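Local coordinates for protein steroid delta-isomerase (Pseudomonas aeruginosa, PDB 3MSO) that probably acts as a steroid delta-isomerase or a related enzyme of the SnoaL-like group in the NTF2 superfamily, its substrate not being established, at residues L7-H19 with D100-F113. Sequence-based numbering, arbitrary orientation.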
# COMPACT_ATOMS: atom_id res chain seq x y z
N LEU B 7 -0.55 20.23 29.75
CA LEU B 7 -1.23 20.81 28.60
C LEU B 7 -1.89 22.11 28.94
O LEU B 7 -2.26 22.31 30.09
CB LEU B 7 -2.30 19.85 28.07
CG LEU B 7 -1.84 18.61 27.34
CD1 LEU B 7 -3.03 17.80 26.89
CD2 LEU B 7 -0.99 18.97 26.11
N GLU B 8 -2.12 22.96 27.92
CA GLU B 8 -2.86 24.20 28.06
C GLU B 8 -4.29 23.83 28.47
O GLU B 8 -4.81 22.80 28.04
CB GLU B 8 -2.87 24.96 26.73
CG GLU B 8 -1.55 25.61 26.35
CD GLU B 8 -1.62 26.62 25.21
OE1 GLU B 8 -2.65 26.65 24.49
OE2 GLU B 8 -0.65 27.38 25.06
N ALA B 9 -4.90 24.64 29.31
CA ALA B 9 -6.24 24.39 29.85
C ALA B 9 -7.26 24.00 28.79
O ALA B 9 -7.92 22.97 28.93
CB ALA B 9 -6.72 25.58 30.68
N ASN B 10 -7.32 24.78 27.70
CA ASN B 10 -8.28 24.56 26.63
C ASN B 10 -8.03 23.26 25.88
O ASN B 10 -8.96 22.48 25.70
CB ASN B 10 -8.38 25.77 25.72
CG ASN B 10 -8.91 27.01 26.40
OD1 ASN B 10 -9.76 26.96 27.30
ND2 ASN B 10 -8.45 28.15 25.97
N ALA B 11 -6.76 23.00 25.53
CA ALA B 11 -6.28 21.78 24.89
C ALA B 11 -6.64 20.57 25.75
O ALA B 11 -7.23 19.61 25.23
CB ALA B 11 -4.77 21.87 24.72
N ALA B 12 -6.35 20.64 27.07
CA ALA B 12 -6.68 19.62 28.06
C ALA B 12 -8.21 19.32 28.09
O ALA B 12 -8.60 18.16 28.15
CB ALA B 12 -6.20 20.04 29.44
N ALA B 13 -9.05 20.37 28.01
CA ALA B 13 -10.51 20.24 28.03
C ALA B 13 -11.02 19.51 26.78
O ALA B 13 -11.87 18.64 26.91
CB ALA B 13 -11.15 21.62 28.14
N THR B 14 -10.48 19.83 25.59
CA THR B 14 -10.83 19.18 24.31
C THR B 14 -10.39 17.73 24.36
O THR B 14 -11.17 16.86 23.99
CB THR B 14 -10.19 19.90 23.14
OG1 THR B 14 -10.56 21.27 23.22
CG2 THR B 14 -10.62 19.34 21.78
N LEU B 15 -9.15 17.47 24.84
CA LEU B 15 -8.62 16.11 24.97
C LEU B 15 -9.52 15.28 25.87
O LEU B 15 -9.87 14.16 25.49
CB LEU B 15 -7.17 16.12 25.48
CG LEU B 15 -6.52 14.75 25.64
CD1 LEU B 15 -6.43 14.04 24.32
CD2 LEU B 15 -5.16 14.87 26.31
N ALA B 16 -9.96 15.85 27.00
CA ALA B 16 -10.87 15.21 27.96
C ALA B 16 -12.18 14.79 27.27
O ALA B 16 -12.66 13.66 27.50
CB ALA B 16 -11.15 16.14 29.12
N GLU B 17 -12.73 15.70 26.42
CA GLU B 17 -13.95 15.47 25.65
C GLU B 17 -13.71 14.42 24.57
O GLU B 17 -14.56 13.55 24.36
CB GLU B 17 -14.44 16.78 25.00
CG GLU B 17 -15.24 17.65 25.95
CD GLU B 17 -15.77 18.93 25.33
OE1 GLU B 17 -16.71 18.85 24.51
OE2 GLU B 17 -15.25 20.02 25.69
N TRP B 18 -12.54 14.47 23.91
CA TRP B 18 -12.16 13.53 22.87
C TRP B 18 -12.07 12.13 23.48
O TRP B 18 -12.59 11.19 22.88
CB TRP B 18 -10.86 13.95 22.20
CG TRP B 18 -10.21 12.84 21.42
CD1 TRP B 18 -9.24 12.00 21.87
CD2 TRP B 18 -10.51 12.44 20.08
NE1 TRP B 18 -8.90 11.11 20.89
CE2 TRP B 18 -9.66 11.36 19.77
CE3 TRP B 18 -11.40 12.90 19.10
CZ2 TRP B 18 -9.71 10.69 18.54
CZ3 TRP B 18 -11.44 12.26 17.87
CH2 TRP B 18 -10.62 11.15 17.61
N HIS B 19 -11.43 12.00 24.65
CA HIS B 19 -11.30 10.73 25.35
C HIS B 19 -12.66 10.13 25.68
O HIS B 19 -12.85 8.93 25.46
CB HIS B 19 -10.44 10.84 26.62
CG HIS B 19 -8.97 10.68 26.38
ND1 HIS B 19 -8.43 9.48 25.96
CD2 HIS B 19 -7.98 11.58 26.52
CE1 HIS B 19 -7.13 9.69 25.86
NE2 HIS B 19 -6.81 10.94 26.16
N ASP B 100 -2.14 8.86 17.76
CA ASP B 100 -2.98 9.99 17.36
C ASP B 100 -2.10 11.16 17.80
O ASP B 100 -1.82 11.27 19.00
CB ASP B 100 -4.32 10.03 18.13
CG ASP B 100 -5.32 8.97 17.73
OD1 ASP B 100 -5.39 8.65 16.53
OD2 ASP B 100 -6.08 8.50 18.61
N MSE B 101 -1.57 11.94 16.84
CA MSE B 101 -0.75 13.11 17.15
C MSE B 101 -1.59 14.35 16.87
O MSE B 101 -1.75 14.75 15.72
CB MSE B 101 0.59 13.11 16.41
CG MSE B 101 1.48 14.33 16.74
SE MSE B 101 3.39 13.94 16.57
CE MSE B 101 3.45 13.35 14.76
N ILE B 102 -2.15 14.92 17.94
CA ILE B 102 -3.08 16.05 17.89
C ILE B 102 -2.41 17.38 18.28
O ILE B 102 -1.81 17.48 19.36
CB ILE B 102 -4.34 15.76 18.80
CG1 ILE B 102 -4.88 14.30 18.63
CG2 ILE B 102 -5.43 16.84 18.62
CD1 ILE B 102 -5.88 13.87 19.63
N ARG B 103 -2.59 18.40 17.42
CA ARG B 103 -2.19 19.79 17.66
C ARG B 103 -3.48 20.64 17.83
O ARG B 103 -4.41 20.54 17.02
CB ARG B 103 -1.33 20.35 16.52
CG ARG B 103 -0.86 21.78 16.78
CD ARG B 103 -0.25 22.43 15.56
NE ARG B 103 1.15 22.04 15.40
CZ ARG B 103 1.61 21.27 14.42
NH1 ARG B 103 0.79 20.80 13.48
NH2 ARG B 103 2.90 20.97 14.36
N PHE B 104 -3.51 21.47 18.89
CA PHE B 104 -4.63 22.34 19.22
C PHE B 104 -4.25 23.83 19.07
O PHE B 104 -3.06 24.18 19.11
CB PHE B 104 -5.02 22.10 20.67
CG PHE B 104 -5.38 20.69 21.05
CD1 PHE B 104 -6.68 20.24 20.94
CD2 PHE B 104 -4.43 19.85 21.60
CE1 PHE B 104 -7.02 18.94 21.32
CE2 PHE B 104 -4.77 18.56 22.00
CZ PHE B 104 -6.07 18.11 21.86
N ASP B 105 -5.25 24.72 18.92
CA ASP B 105 -4.97 26.15 18.89
C ASP B 105 -5.13 26.76 20.30
O ASP B 105 -5.36 26.00 21.24
CB ASP B 105 -5.80 26.90 17.82
CG ASP B 105 -7.31 26.90 17.97
OD1 ASP B 105 -7.81 26.62 19.09
OD2 ASP B 105 -7.99 27.27 17.00
N ASP B 106 -4.98 28.10 20.45
CA ASP B 106 -5.09 28.83 21.71
C ASP B 106 -6.45 28.59 22.36
O ASP B 106 -6.54 28.58 23.59
CB ASP B 106 -4.96 30.34 21.46
CG ASP B 106 -3.59 30.86 21.10
OD1 ASP B 106 -2.60 30.20 21.45
OD2 ASP B 106 -3.51 31.99 20.55
N ASP B 107 -7.50 28.45 21.53
CA ASP B 107 -8.88 28.26 21.96
C ASP B 107 -9.24 26.80 22.26
O ASP B 107 -10.35 26.52 22.69
CB ASP B 107 -9.87 28.93 20.97
CG ASP B 107 -9.59 30.40 20.65
OD1 ASP B 107 -9.38 31.18 21.61
OD2 ASP B 107 -9.58 30.76 19.45
N GLY B 108 -8.27 25.90 22.10
CA GLY B 108 -8.41 24.47 22.34
C GLY B 108 -8.99 23.65 21.20
O GLY B 108 -9.29 22.47 21.37
N ARG B 109 -9.17 24.26 20.01
CA ARG B 109 -9.73 23.58 18.84
C ARG B 109 -8.65 22.71 18.20
O ARG B 109 -7.49 23.13 18.11
CB ARG B 109 -10.19 24.59 17.79
CG ARG B 109 -11.14 25.65 18.28
CD ARG B 109 -11.59 26.51 17.11
NE ARG B 109 -12.16 27.76 17.58
CZ ARG B 109 -11.45 28.88 17.75
NH1 ARG B 109 -10.16 28.91 17.46
NH2 ARG B 109 -12.04 29.97 18.21
N ILE B 110 -9.05 21.50 17.72
CA ILE B 110 -8.15 20.58 17.01
C ILE B 110 -7.88 21.21 15.65
O ILE B 110 -8.83 21.51 14.94
CB ILE B 110 -8.74 19.14 16.90
CG1 ILE B 110 -8.90 18.47 18.30
CG2 ILE B 110 -7.89 18.27 15.94
CD1 ILE B 110 -9.82 17.23 18.35
N VAL B 111 -6.60 21.43 15.31
CA VAL B 111 -6.16 22.02 14.03
C VAL B 111 -5.46 20.99 13.12
O VAL B 111 -5.59 21.06 11.90
CB VAL B 111 -5.35 23.34 14.18
CG1 VAL B 111 -6.18 24.41 14.87
CG2 VAL B 111 -4.01 23.13 14.90
N ASP B 112 -4.72 20.06 13.71
CA ASP B 112 -4.01 19.02 12.97
C ASP B 112 -4.16 17.67 13.70
O ASP B 112 -3.91 17.56 14.90
CB ASP B 112 -2.53 19.42 12.80
CG ASP B 112 -1.78 18.64 11.74
OD1 ASP B 112 -1.22 17.57 12.07
OD2 ASP B 112 -1.68 19.13 10.60
N PHE B 113 -4.60 16.65 12.98
CA PHE B 113 -4.77 15.32 13.52
C PHE B 113 -4.03 14.38 12.59
O PHE B 113 -4.49 14.12 11.47
CB PHE B 113 -6.25 14.95 13.61
CG PHE B 113 -6.58 13.86 14.60
CD1 PHE B 113 -6.05 12.58 14.45
CD2 PHE B 113 -7.48 14.09 15.64
CE1 PHE B 113 -6.38 11.56 15.35
CE2 PHE B 113 -7.80 13.07 16.54
CZ PHE B 113 -7.26 11.81 16.38
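In the alpha+beta cone of the NTF2-like fold, the N-terminal helix lies against the curved sheet; here residues 9-19 pack over the hairpin of strands 94-104 and 110-118, with Trp18 and Phe104 burying the largest areas and Thr14 next. The axes of helix 9-19 and strand 100-104 come within 9.4 Å.

At the hairpin end, a type I turn from Asp105 to Gly108 meets the first helical turn. Asn10 ND2 donates to Asp106 O at 3.1 Å; the bond is nearly straight (168°), lies within the Asn amide plane and uses a carbonyl lone pair. Gly108 comes closest to the helix backbone, its CA 4.3 Å from that of Ala11. Thr14 OG1, swung back to the N-terminal side of its own residue (chi1 -54°), donates to Gly108 O from a direction tilted off the carbonyl plane. The same torsion sends Thr14 CG2 to the edge of the Phe104 ring, 3.7 Å from CE1, and on toward Ile110. Ala11 CB touches Phe104 CD2 at 3.7 Å, while Ala11 O lies over one face of this ring and Ile102 CG2 over the other.

Farther along the helix, Phe113 turns its CE2-CZ edge onto a face of Trp18: an offset edge-to-face pair with centroids 5.0 Å apart and planes at 61°. Ile102 CD1 shares that face, whereas Asp100 OD2 sits at the indole edge; Tyr71 OH hydrogen-bonds both this oxygen and Trp18 NE1, which satisfies the two atoms. Two side-chain hydrogen bonds, from Asn10 and Thr14, thus tie the first two turns of the helix to carbonyls of the hairpin turn, and apolar and aromatic packing carries the contact along the sheet.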